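Local coordinates for type VI secretion system component (Escherichia coli O6, PDB 2P5Z), which is a component of the type VI secretion system, probably part of a trimeric membrane-puncturing device resembling the T4 phage tail proteins gp27 and gp5, at residues A[43-48]-A[66-71]; A[96-99]-A[104-107]; A[229-234]-A[357-362]. One frame throughout, in Å; residues are numbered along the deposited sequence.

Interaction 1: A[43-48]-A[66-71]; sequences FRYDIQ and GAFSLT
F68 is met by two side chains of the 43-48 strand, I47 over the CD1-CE1 half of its ring and Y45 beside the CD2-CE2 half, both on the same side of the ring. I47 makes the nearer approach, with its CD1 3.6 Å from CD1 of F68 and close to CG as well. Behind that methyl, I47 CG1 stands 4.2 Å above the ring plane, offset toward the rim, while I47 CG2 brushes F68 CE1. Y45 brings its CD2 to 4.1 Å from CD2 of F68. The two rings are oblique, with centroids 5.8 Å apart and planes at 50°. In F68, CG anti to the backbone N (chi1 -180°) carries the ring toward the 43-48 strand. No hydrogen bond links the segments, and the nearest CA atoms, those of I47 and F68, are 8.9 Å apart. They face each other across the apolar interior of a curled beta structure, consistent with the barrel-like domains of the phage baseplate family. The 43-48 strand is paired with strands 29-38 and 104-111, whereas the 66-71 segment belongs to a strand paired with 18-21 and 85-99. Further out, F33 makes an edge-to-face contact with F68, L110 also packs on F68, and V108 backs I47. The hydroxyl of Y45, away from the apolar cluster, is hydrogen-bonded to E37; D46, on the other face of the strand, makes salt bridges with R36 and R109.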
ATOM      1  N   PHE A  43      -2.566  21.862   6.181  1.00 36.86           N
ATOM      2  CA  PHE A  43      -3.530  22.076   5.110  1.00 36.56           C
ATOM      3  C   PHE A  43      -2.901  22.036   3.738  1.00 39.70           C
ATOM      4  O   PHE A  43      -1.686  22.161   3.616  1.00 41.11           O
ATOM      5  CB  PHE A  43      -4.361  23.361   5.300  1.00 34.46           C
ATOM      6  CG  PHE A  43      -3.561  24.624   5.383  1.00 33.96           C
ATOM      7  CD1 PHE A  43      -3.100  25.269   4.229  1.00 35.55           C
ATOM      8  CD2 PHE A  43      -3.302  25.206   6.625  1.00 33.92           C
ATOM      9  CE1 PHE A  43      -2.364  26.464   4.318  1.00 32.66           C
ATOM     10  CE2 PHE A  43      -2.573  26.395   6.723  1.00 32.63           C
ATOM     11  CZ  PHE A  43      -2.111  27.027   5.561  1.00 31.02           C
ATOM     12  N   ARG A  44      -3.726  21.856   2.704  1.00 40.80           N
ATOM     13  CA  ARG A  44      -3.219  21.884   1.332  1.00 38.92           C
ATOM     14  C   ARG A  44      -4.202  22.598   0.405  1.00 40.64           C
ATOM     15  O   ARG A  44      -5.385  22.267   0.386  1.00 45.66           O
ATOM     16  CB  ARG A  44      -2.995  20.453   0.871  1.00 36.89           C
ATOM     17  CG  ARG A  44      -2.148  20.338  -0.342  1.00 44.69           C
ATOM     18  CD  ARG A  44      -1.685  18.930  -0.474  1.00 53.71           C
ATOM     19  NE  ARG A  44      -2.649  18.064  -1.148  1.00 64.37           N
ATOM     20  CZ  ARG A  44      -2.419  16.785  -1.452  1.00 69.39           C
ATOM     21  NH1 ARG A  44      -1.247  16.224  -1.137  1.00 68.97           N
ATOM     22  NH2 ARG A  44      -3.350  16.066  -2.079  1.00 67.15           N
ATOM     23  N   TYR A  45      -3.746  23.581  -0.360  1.00 42.13           N
ATOM     24  CA  TYR A  45      -4.655  24.282  -1.300  1.00 38.15           C
ATOM     25  C   TYR A  45      -4.094  24.362  -2.705  1.00 39.84           C
ATOM     26  O   TYR A  45      -3.091  25.029  -2.949  1.00 41.54           O
ATOM     27  CB  TYR A  45      -4.966  25.691  -0.815  1.00 35.63           C
ATOM     28  CG  TYR A  45      -6.135  25.783   0.116  1.00 37.76           C
ATOM     29  CD1 TYR A  45      -6.110  25.190   1.371  1.00 40.45           C
ATOM     30  CD2 TYR A  45      -7.261  26.500  -0.240  1.00 40.96           C
ATOM     31  CE1 TYR A  45      -7.193  25.285   2.245  1.00 42.21           C
ATOM     32  CE2 TYR A  45      -8.338  26.616   0.621  1.00 40.15           C
ATOM     33  CZ  TYR A  45      -8.310  25.998   1.852  1.00 40.50           C
ATOM     34  OH  TYR A  45      -9.395  26.107   2.696  1.00 39.41           O
ATOM     35  N   ASP A  46      -4.741  23.687  -3.640  1.00 42.48           N
ATOM     36  CA  ASP A  46      -4.353  23.806  -5.034  1.00 44.57           C
ATOM     37  C   ASP A  46      -5.197  24.900  -5.689  1.00 45.28           C
ATOM     38  O   ASP A  46      -6.424  24.798  -5.784  1.00 43.33           O
ATOM     39  CB  ASP A  46      -4.471  22.460  -5.744  1.00 48.32           C
ATOM     40  CG  ASP A  46      -3.506  21.412  -5.168  1.00 54.27           C
ATOM     41  OD1 ASP A  46      -2.282  21.680  -5.119  1.00 52.15           O
ATOM     42  OD2 ASP A  46      -3.973  20.320  -4.759  1.00 58.11           O
ATOM     43  N   ILE A  47      -4.522  25.973  -6.089  1.00 46.52           N
ATOM     44  CA  ILE A  47      -5.167  27.204  -6.551  1.00 39.61           C
ATOM     45  C   ILE A  47      -4.812  27.478  -7.991  1.00 38.75           C
ATOM     46  O   ILE A  47      -3.641  27.668  -8.329  1.00 40.84           O
ATOM     47  CB  ILE A  47      -4.712  28.393  -5.712  1.00 35.67           C
ATOM     48  CG1 ILE A  47      -4.995  28.129  -4.230  1.00 32.64           C
ATOM     49  CG2 ILE A  47      -5.419  29.658  -6.161  1.00 37.46           C
ATOM     50  CD1 ILE A  47      -4.263  29.056  -3.297  1.00 32.39           C
ATOM     51  N   GLN A  48      -5.814  27.468  -8.859  1.00 43.38           N
ATOM     52  CA  GLN A  48      -5.576  27.837 -10.255  1.00 45.16           C
ATOM     53  C   GLN A  48      -5.810  29.312 -10.456  1.00 42.70           C
ATOM     54  O   GLN A  48      -6.675  29.917  -9.815  1.00 38.51           O
ATOM     55  CB  GLN A  48      -6.448  27.051 -11.217  1.00 48.02           C
ATOM     56  CG  GLN A  48      -5.996  25.638 -11.414  1.00 53.34           C
ATOM     57  CD  GLN A  48      -6.706  24.958 -12.560  1.00 58.14           C
ATOM     58  OE1 GLN A  48      -7.254  25.615 -13.443  1.00 62.45           O
ATOM     59  NE2 GLN A  48      -6.690  23.632 -12.562  1.00 58.48           N
ATOM     60  N   GLY A  66       2.755  33.027   0.594  1.00 40.85           N
ATOM     61  CA  GLY A  66       1.526  33.097  -0.132  1.00 40.70           C
ATOM     62  C   GLY A  66       0.414  33.331   0.855  1.00 43.86           C
ATOM     63  O   GLY A  66       0.452  32.812   1.972  1.00 40.29           O
ATOM     64  N   ALA A  67      -0.579  34.110   0.441  1.00 41.34           N
ATOM     65  CA  ALA A  67      -1.746  34.326   1.268  1.00 40.93           C
ATOM     66  C   ALA A  67      -2.973  34.128   0.389  1.00 45.12           C
ATOM     67  O   ALA A  67      -3.021  34.648  -0.729  1.00 49.35           O
ATOM     68  CB  ALA A  67      -1.724  35.700   1.829  1.00 37.52           C
ATOM     69  N   PHE A  68      -3.946  33.367   0.880  1.00 39.81           N
ATOM     70  CA  PHE A  68      -5.131  33.098   0.109  1.00 43.49           C
ATOM     71  C   PHE A  68      -6.343  33.495   0.920  1.00 48.28           C
ATOM     72  O   PHE A  68      -6.516  32.996   2.026  1.00 48.28           O
ATOM     73  CB  PHE A  68      -5.205  31.631  -0.273  1.00 44.46           C
ATOM     74  CG  PHE A  68      -6.416  31.284  -1.086  1.00 48.38           C
ATOM     75  CD1 PHE A  68      -6.523  31.706  -2.409  1.00 46.59           C
ATOM     76  CD2 PHE A  68      -7.450  30.547  -0.533  1.00 47.34           C
ATOM     77  CE1 PHE A  68      -7.618  31.393  -3.162  1.00 41.61           C
ATOM     78  CE2 PHE A  68      -8.555  30.232  -1.283  1.00 48.45           C
ATOM     79  CZ  PHE A  68      -8.638  30.659  -2.604  1.00 44.89           C
ATOM     80  N   SER A  69      -7.179  34.383   0.379  1.00 49.49           N
ATOM     81  CA  SER A  69      -8.298  34.925   1.153  1.00 56.90           C
ATOM     82  C   SER A  69      -9.642  34.692   0.512  1.00 59.43           C
ATOM     83  O   SER A  69      -9.743  34.591  -0.699  1.00 61.26           O
ATOM     84  CB  SER A  69      -8.143  36.431   1.370  1.00 57.17           C
ATOM     85  OG  SER A  69      -6.789  36.819   1.328  1.00 58.82           O
ATOM     86  N   LEU A  70     -10.671  34.610   1.342  1.00 69.89           N
ATOM     87  CA  LEU A  70     -12.052  34.745   0.889  1.00 74.60           C
ATOM     88  C   LEU A  70     -12.493  36.183   1.159  1.00 77.82           C
ATOM     89  O   LEU A  70     -12.485  36.638   2.303  1.00 78.12           O
ATOM     90  CB  LEU A  70     -12.945  33.749   1.625  1.00 77.21           C
ATOM     91  CG  LEU A  70     -14.438  33.507   1.342  1.00 80.10           C
ATOM     92  CD1 LEU A  70     -15.075  34.219   0.117  1.00 83.26           C
ATOM     93  CD2 LEU A  70     -14.649  31.994   1.246  1.00 84.26           C
ATOM     94  N   THR A  71     -12.867  36.886   0.089  1.00 84.76           N
ATOM     95  CA  THR A  71     -13.221  38.314   0.131  1.00 89.96           C
ATOM     96  C   THR A  71     -14.692  38.531   0.540  1.00 89.99           C
ATOM     97  O   THR A  71     -15.567  37.725   0.205  1.00 88.55           O
ATOM     98  CB  THR A  71     -12.918  38.992  -1.242  1.00 92.65           C
ATOM     99  OG1 THR A  71     -11.710  38.439  -1.789  1.00 93.68           O
ATOM    100  CG2 THR A  71     -12.758  40.517  -1.110  1.00 93.28           C
TER

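Interaction 2: A[96-99]-A[104-107]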
ATOM      1  N   HIS A  96       2.598  25.436 -14.865  1.00 44.89           N
ATOM      2  CA  HIS A  96       2.031  26.196 -15.970  1.00 46.48           C
ATOM      3  C   HIS A  96       1.098  25.245 -16.728  1.00 46.19           C
ATOM      4  O   HIS A  96       1.538  24.247 -17.267  1.00 47.22           O
ATOM      5  CB  HIS A  96       3.140  26.724 -16.877  1.00 49.77           C
ATOM      6  CG  HIS A  96       2.666  27.626 -17.986  1.00 57.78           C
ATOM      7  ND1 HIS A  96       3.462  28.620 -18.522  1.00 56.83           N
ATOM      8  CD2 HIS A  96       1.493  27.683 -18.666  1.00 55.77           C
ATOM      9  CE1 HIS A  96       2.805  29.239 -19.484  1.00 56.25           C
ATOM     10  NE2 HIS A  96       1.608  28.690 -19.591  1.00 57.82           N
ATOM     11  N   LEU A  97      -0.187  25.558 -16.775  1.00 44.44           N
ATOM     12  CA  LEU A  97      -1.175  24.627 -17.333  1.00 45.43           C
ATOM     13  C   LEU A  97      -1.462  24.771 -18.832  1.00 46.79           C
ATOM     14  O   LEU A  97      -1.519  23.780 -19.540  1.00 49.36           O
ATOM     15  CB  LEU A  97      -2.469  24.714 -16.540  1.00 42.26           C
ATOM     16  CG  LEU A  97      -2.265  24.069 -15.186  1.00 42.18           C
ATOM     17  CD1 LEU A  97      -3.469  24.246 -14.314  1.00 44.56           C
ATOM     18  CD2 LEU A  97      -1.967  22.602 -15.411  1.00 43.29           C
ATOM     19  N   SER A  98      -1.658  25.994 -19.310  1.00 50.96           N
ATOM     20  CA  SER A  98      -1.954  26.240 -20.731  1.00 52.67           C
ATOM     21  C   SER A  98      -1.691  27.686 -21.055  1.00 54.41           C
ATOM     22  O   SER A  98      -1.432  28.489 -20.164  1.00 57.98           O
ATOM     23  CB  SER A  98      -3.420  25.919 -21.079  1.00 46.47           C
ATOM     24  OG  SER A  98      -4.304  26.644 -20.246  1.00 44.31           O
ATOM     25  N   SER A  99      -1.786  28.018 -22.333  1.00 55.58           N
ATOM     26  CA  SER A  99      -1.619  29.391 -22.773  1.00 53.56           C
ATOM     27  C   SER A  99      -2.601  29.719 -23.862  1.00 52.10           C
ATOM     28  O   SER A  99      -2.799  28.950 -24.782  1.00 54.15           O
ATOM     29  CB  SER A  99      -0.200  29.609 -23.278  1.00 54.83           C
ATOM     30  OG  SER A  99       0.712  29.591 -22.190  1.00 59.35           O
ATOM     31  N   ALA A 104      -2.258  33.027 -19.671  1.00 53.86           N
ATOM     32  CA  ALA A 104      -1.818  31.687 -19.352  1.00 51.19           C
ATOM     33  C   ALA A 104      -2.488  31.247 -18.076  1.00 48.10           C
ATOM     34  O   ALA A 104      -2.867  32.079 -17.259  1.00 49.85           O
ATOM     35  CB  ALA A 104      -0.319  31.622 -19.223  1.00 49.82           C
ATOM     36  N   ARG A 105      -2.659  29.937 -17.931  1.00 46.94           N
ATOM     37  CA  ARG A 105      -3.304  29.347 -16.760  1.00 45.68           C
ATOM     38  C   ARG A 105      -2.208  28.710 -15.907  1.00 43.16           C
ATOM     39  O   ARG A 105      -1.290  28.090 -16.438  1.00 39.69           O
ATOM     40  CB  ARG A 105      -4.314  28.306 -17.230  1.00 49.21           C
ATOM     41  CG  ARG A 105      -5.221  27.706 -16.191  1.00 50.15           C
ATOM     42  CD  ARG A 105      -6.285  26.919 -16.922  1.00 55.71           C
ATOM     43  NE  ARG A 105      -6.447  25.549 -16.428  1.00 62.04           N
ATOM     44  CZ  ARG A 105      -6.217  24.448 -17.149  1.00 60.27           C
ATOM     45  NH1 ARG A 105      -5.810  24.534 -18.410  1.00 55.98           N
ATOM     46  NH2 ARG A 105      -6.400  23.250 -16.602  1.00 63.17           N
ATOM     47  N   TYR A 106      -2.287  28.890 -14.594  1.00 40.80           N
ATOM     48  CA  TYR A 106      -1.249  28.403 -13.695  1.00 40.97           C
ATOM     49  C   TYR A 106      -1.862  27.727 -12.499  1.00 40.21           C
ATOM     50  O   TYR A 106      -3.018  27.991 -12.169  1.00 38.97           O
ATOM     51  CB  TYR A 106      -0.348  29.536 -13.182  1.00 42.10           C
ATOM     52  CG  TYR A 106       0.424  30.242 -14.265  1.00 43.75           C
ATOM     53  CD1 TYR A 106      -0.051  31.430 -14.826  1.00 41.56           C
ATOM     54  CD2 TYR A 106       1.626  29.722 -14.737  1.00 42.66           C
ATOM     55  CE1 TYR A 106       0.651  32.080 -15.827  1.00 40.35           C
ATOM     56  CE2 TYR A 106       2.337  30.362 -15.739  1.00 43.49           C
ATOM     57  CZ  TYR A 106       1.842  31.543 -16.286  1.00 44.59           C
ATOM     58  OH  TYR A 106       2.551  32.191 -17.287  1.00 45.65           O
ATOM     59  N   GLU A 107      -1.082  26.872 -11.835  1.00 38.47           N
ATOM     60  CA  GLU A 107      -1.505  26.335 -10.547  1.00 39.74           C
ATOM     61  C   GLU A 107      -0.417  26.442  -9.482  1.00 37.15           C
ATOM     62  O   GLU A 107       0.767  26.274  -9.775  1.00 34.07           O
ATOM     63  CB  GLU A 107      -1.992  24.895 -10.689  1.00 41.85           C
ATOM     64  CG  GLU A 107      -2.887  24.453  -9.546  1.00 49.07           C
ATOM     65  CD  GLU A 107      -3.402  23.036  -9.720  1.00 55.23           C
ATOM     66  OE1 GLU A 107      -4.351  22.843 -10.507  1.00 57.77           O
ATOM     67  OE2 GLU A 107      -2.872  22.114  -9.061  1.00 58.78           O
TER
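R105 is opposed by two residues, L97 and S98, the mark of a classic beta bulge, here set in the hairpin of strands 85-99 and 104-111. Two backbone bonds hold it: L97 N donates to R105 O at 2.8 Å, and R105 N donates to S98 O at 2.9 Å. The second is nearly straight, 167° at the hydrogen, although its donor sits above the carbonyl plane. S98 O also receives a weak bond from H96 NE2 and lies near A104 CA, so donors gather round one carbonyl. H96 NE2 is the more firmly engaged with S99 OG, 2.9 Å away and tilted from the imidazole plane; this ties the ring back to its own strand. Y106 turns an edge toward the imidazole face, with CE2 3.4 Å above its plane, and its OH is hydrogen-bonded to D53 O and I56 N. H96 pairs antiparallel with a strand of the second subunit, which carries the sheet across the interface; H96 N is also hydrogen-bonded to T235 OG1 of that chain. On the face bearing S98 and R105, the guanidinium divides its work: NE is hydrogen-bonded to Q48 OE1, and one flat face is covered centrally by L97 CB. A bend at chi3 (129°) helps bring that group over L97. At its edge, R105 NH1 donates to S98 OG at 3.2 Å, the acceptor lying 16° out of the guanidinium plane.

Interaction 3: A[229-234]-A[357-362]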
ATOM      1  N   ALA A 229     -24.812  29.369   5.443  1.00 79.90           N
ATOM      2  CA  ALA A 229     -25.662  28.302   6.005  1.00 73.57           C
ATOM      3  C   ALA A 229     -25.101  26.867   5.913  1.00 70.20           C
ATOM      4  O   ALA A 229     -24.049  26.634   5.316  1.00 68.47           O
ATOM      5  CB  ALA A 229     -27.022  28.358   5.361  1.00 70.69           C
ATOM      6  N   VAL A 230     -25.838  25.911   6.485  1.00 65.68           N
ATOM      7  CA  VAL A 230     -25.440  24.494   6.497  1.00 63.36           C
ATOM      8  C   VAL A 230     -26.526  23.574   5.876  1.00 61.53           C
ATOM      9  O   VAL A 230     -27.698  23.899   5.938  1.00 64.61           O
ATOM     10  CB  VAL A 230     -25.043  24.072   7.952  1.00 61.34           C
ATOM     11  CG1 VAL A 230     -26.040  23.114   8.583  1.00 59.18           C
ATOM     12  CG2 VAL A 230     -23.669  23.474   7.978  1.00 59.38           C
ATOM     13  N   TRP A 231     -26.138  22.459   5.252  1.00 57.36           N
ATOM     14  CA  TRP A 231     -27.105  21.499   4.667  1.00 48.35           C
ATOM     15  C   TRP A 231     -26.471  20.149   4.342  1.00 49.75           C
ATOM     16  O   TRP A 231     -25.264  19.991   4.446  1.00 56.25           O
ATOM     17  CB  TRP A 231     -27.747  22.057   3.389  1.00 39.10           C
ATOM     18  CG  TRP A 231     -26.896  21.959   2.146  1.00 33.99           C
ATOM     19  CD1 TRP A 231     -26.898  20.951   1.217  1.00 30.91           C
ATOM     20  CD2 TRP A 231     -25.958  22.932   1.683  1.00 28.63           C
ATOM     21  NE1 TRP A 231     -25.988  21.227   0.223  1.00 32.71           N
ATOM     22  CE2 TRP A 231     -25.407  22.444   0.481  1.00 28.82           C
ATOM     23  CE3 TRP A 231     -25.527  24.168   2.174  1.00 31.89           C
ATOM     24  CZ2 TRP A 231     -24.435  23.141  -0.236  1.00 33.24           C
ATOM     25  CZ3 TRP A 231     -24.578  24.873   1.453  1.00 33.17           C
ATOM     26  CH2 TRP A 231     -24.032  24.353   0.265  1.00 34.00           C
ATOM     27  N   GLY A 232     -27.286  19.186   3.924  1.00 49.12           N
ATOM     28  CA  GLY A 232     -26.791  17.869   3.503  1.00 46.21           C
ATOM     29  C   GLY A 232     -26.259  17.007   4.646  1.00 47.76           C
ATOM     30  O   GLY A 232     -25.382  16.164   4.437  1.00 43.85           O
ATOM     31  N   LEU A 233     -26.786  17.227   5.850  1.00 44.76           N
ATOM     32  CA  LEU A 233     -26.269  16.582   7.042  1.00 46.38           C
ATOM     33  C   LEU A 233     -26.467  15.078   7.017  1.00 49.77           C
ATOM     34  O   LEU A 233     -27.530  14.590   6.625  1.00 50.65           O
ATOM     35  CB  LEU A 233     -26.890  17.164   8.308  1.00 43.87           C
ATOM     36  CG  LEU A 233     -26.737  18.668   8.544  1.00 47.48           C
ATOM     37  CD1 LEU A 233     -27.206  19.048   9.943  1.00 45.74           C
ATOM     38  CD2 LEU A 233     -25.303  19.142   8.336  1.00 50.58           C
ATOM     39  N   ASN A 234     -25.420  14.360   7.424  1.00 49.52           N
ATOM     40  CA  ASN A 234     -25.435  12.905   7.469  1.00 46.46           C
ATOM     41  C   ASN A 234     -24.478  12.316   8.521  1.00 48.42           C
ATOM     42  O   ASN A 234     -23.549  12.987   8.986  1.00 49.67           O
ATOM     43  CB  ASN A 234     -25.147  12.333   6.091  1.00 45.32           C
ATOM     44  CG  ASN A 234     -23.747  12.628   5.621  1.00 47.89           C
ATOM     45  OD1 ASN A 234     -22.864  11.786   5.740  1.00 47.57           O
ATOM     46  ND2 ASN A 234     -23.533  13.823   5.077  1.00 46.05           N
ATOM     47  N   SER A 357     -18.436  29.462  -7.183  1.00 75.01           N
ATOM     48  CA  SER A 357     -18.261  29.941  -5.808  1.00 76.87           C
ATOM     49  C   SER A 357     -18.491  28.949  -4.649  1.00 73.44           C
ATOM     50  O   SER A 357     -18.767  27.759  -4.843  1.00 67.70           O
ATOM     51  CB  SER A 357     -18.921  31.306  -5.559  1.00 79.06           C
ATOM     52  OG  SER A 357     -18.021  32.153  -4.848  1.00 78.44           O
ATOM     53  N   TYR A 358     -18.395  29.495  -3.443  1.00 69.75           N
ATOM     54  CA  TYR A 358     -17.881  28.767  -2.302  1.00 68.72           C
ATOM     55  C   TYR A 358     -18.792  27.744  -1.657  1.00 69.71           C
ATOM     56  O   TYR A 358     -19.896  28.050  -1.209  1.00 69.47           O
ATOM     57  CB  TYR A 358     -17.348  29.760  -1.276  1.00 68.15           C
ATOM     58  CG  TYR A 358     -16.632  29.148  -0.097  1.00 68.68           C
ATOM     59  CD1 TYR A 358     -17.232  29.131   1.157  1.00 70.14           C
ATOM     60  CD2 TYR A 358     -15.351  28.619  -0.224  1.00 66.05           C
ATOM     61  CE1 TYR A 358     -16.586  28.604   2.247  1.00 68.98           C
ATOM     62  CE2 TYR A 358     -14.697  28.082   0.868  1.00 65.33           C
ATOM     63  CZ  TYR A 358     -15.324  28.079   2.101  1.00 67.27           C
ATOM     64  OH  TYR A 358     -14.707  27.560   3.211  1.00 67.91           O
ATOM     65  N   GLU A 359     -18.281  26.520  -1.590  1.00 71.32           N
ATOM     66  CA  GLU A 359     -18.976  25.405  -0.971  1.00 69.15           C
ATOM     67  C   GLU A 359     -17.943  24.536  -0.265  1.00 64.34           C
ATOM     68  O   GLU A 359     -16.836  24.345  -0.779  1.00 59.55           O
ATOM     69  CB  GLU A 359     -19.690  24.597  -2.056  1.00 72.43           C
ATOM     70  CG  GLU A 359     -20.631  23.528  -1.537  1.00 78.93           C
ATOM     71  CD  GLU A 359     -21.613  23.067  -2.587  1.00 82.42           C
ATOM     72  OE1 GLU A 359     -22.213  21.990  -2.397  1.00 83.94           O
ATOM     73  OE2 GLU A 359     -21.788  23.784  -3.600  1.00 84.39           O
ATOM     74  N   LEU A 360     -18.292  24.013   0.906  1.00 60.98           N
ATOM     75  CA  LEU A 360     -17.422  23.045   1.576  1.00 57.31           C
ATOM     76  C   LEU A 360     -18.156  21.829   2.104  1.00 56.24           C
ATOM     77  O   LEU A 360     -19.275  21.953   2.572  1.00 59.25           O
ATOM     78  CB  LEU A 360     -16.555  23.705   2.672  1.00 58.23           C
ATOM     79  CG  LEU A 360     -16.872  24.254   4.074  1.00 60.78           C
ATOM     80  CD1 LEU A 360     -17.688  25.506   3.979  1.00 64.35           C
ATOM     81  CD2 LEU A 360     -17.519  23.257   5.057  1.00 61.07           C
ATOM     82  N   THR A 361     -17.538  20.656   2.031  1.00 52.57           N
ATOM     83  CA  THR A 361     -18.034  19.499   2.770  1.00 50.85           C
ATOM     84  C   THR A 361     -17.202  19.390   4.061  1.00 51.50           C
ATOM     85  O   THR A 361     -15.995  19.619   4.030  1.00 47.53           O
ATOM     86  CB  THR A 361     -17.916  18.191   1.961  1.00 53.49           C
ATOM     87  OG1 THR A 361     -16.533  17.860   1.798  1.00 60.68           O
ATOM     88  CG2 THR A 361     -18.534  18.335   0.570  1.00 51.83           C
ATOM     89  N   PHE A 362     -17.829  19.070   5.192  1.00 48.22           N
ATOM     90  CA  PHE A 362     -17.070  18.893   6.417  1.00 46.38           C
ATOM     91  C   PHE A 362     -17.212  17.511   7.046  1.00 48.89           C
ATOM     92  O   PHE A 362     -18.253  16.898   6.931  1.00 49.92           O
ATOM     93  CB  PHE A 362     -17.393  19.984   7.438  1.00 46.87           C
ATOM     94  CG  PHE A 362     -18.793  19.935   7.998  1.00 51.96           C
ATOM     95  CD1 PHE A 362     -19.092  19.180   9.134  1.00 51.91           C
ATOM     96  CD2 PHE A 362     -19.812  20.700   7.426  1.00 54.08           C
ATOM     97  CE1 PHE A 362     -20.383  19.159   9.670  1.00 50.50           C
ATOM     98  CE2 PHE A 362     -21.102  20.693   7.963  1.00 50.87           C
ATOM     99  CZ  PHE A 362     -21.388  19.919   9.081  1.00 49.04           C
TER
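The strands carrying V230, L233 and W231 on one side and F362 and E359 on the other run roughly parallel, at 37°, and approach no closer than 9.2 Å between axes. Strand 311-317 pairs antiparallel with both and lies between them, so only side chains bridge the gap. F362 is the receiver of one cluster: its CE2 is 3.8 Å from V230 CG2, and its CZ is 4.1 Å from L233 CD2. V230 crosses the phenyl at about a right angle, and both aliphatic groups approach it obliquely. F362 has CG between its backbone N and carbonyl carbon (chi1 68°), which swings the ring toward the other strand. That two residues three apart reach the same ring is consistent with the irregularity at G232, where phi is positive. This irregularity is spanned by N234, whose ND2 donates to G232 O at 3.1 Å within the carbonyl plane. W231 and E359 form a separate pair. E359 stretches out with CG anti to its backbone N and sets OE1 at the edge of the indole, 3.3 Å from W231 CZ2, while its CG passes W231 CH2; ring and carboxylate planes differ by 60°. Q316 of the middle strand touches both residues, L322 and I345 add to the surroundings of F362, and H96 of the third subunit packs on N234. With no hydrogen bond across the segments, the contact rests on apolar packing round F362 and, at W231, on a carboxylate oxygen facing ring C-H groups, an arrangement probably mildly favoured electrostatically.

Along the chain the three contacts follow in series: interaction 1 closes before interaction 2 opens, and interaction 3 comes last. Centres of interactions 1 and 2 are about 17 Å apart, and they share neighbouring strands: 44-51 lies beside 104-111, and 65-70 beside 85-99. Q48 joins them directly, its amide probably hydrogen-bonded to R105 and E107. Interaction 3, centred about 19 Å from interaction 1, touches it through L70 against Y358, but its nearest atoms are about 16 Å from interaction 2. Within the assembly, however, H96 and N234 meet partners on other subunits, so interactions 2 and 3 lie at the interfaces of the trimer, whereas no other chain touches interaction 1.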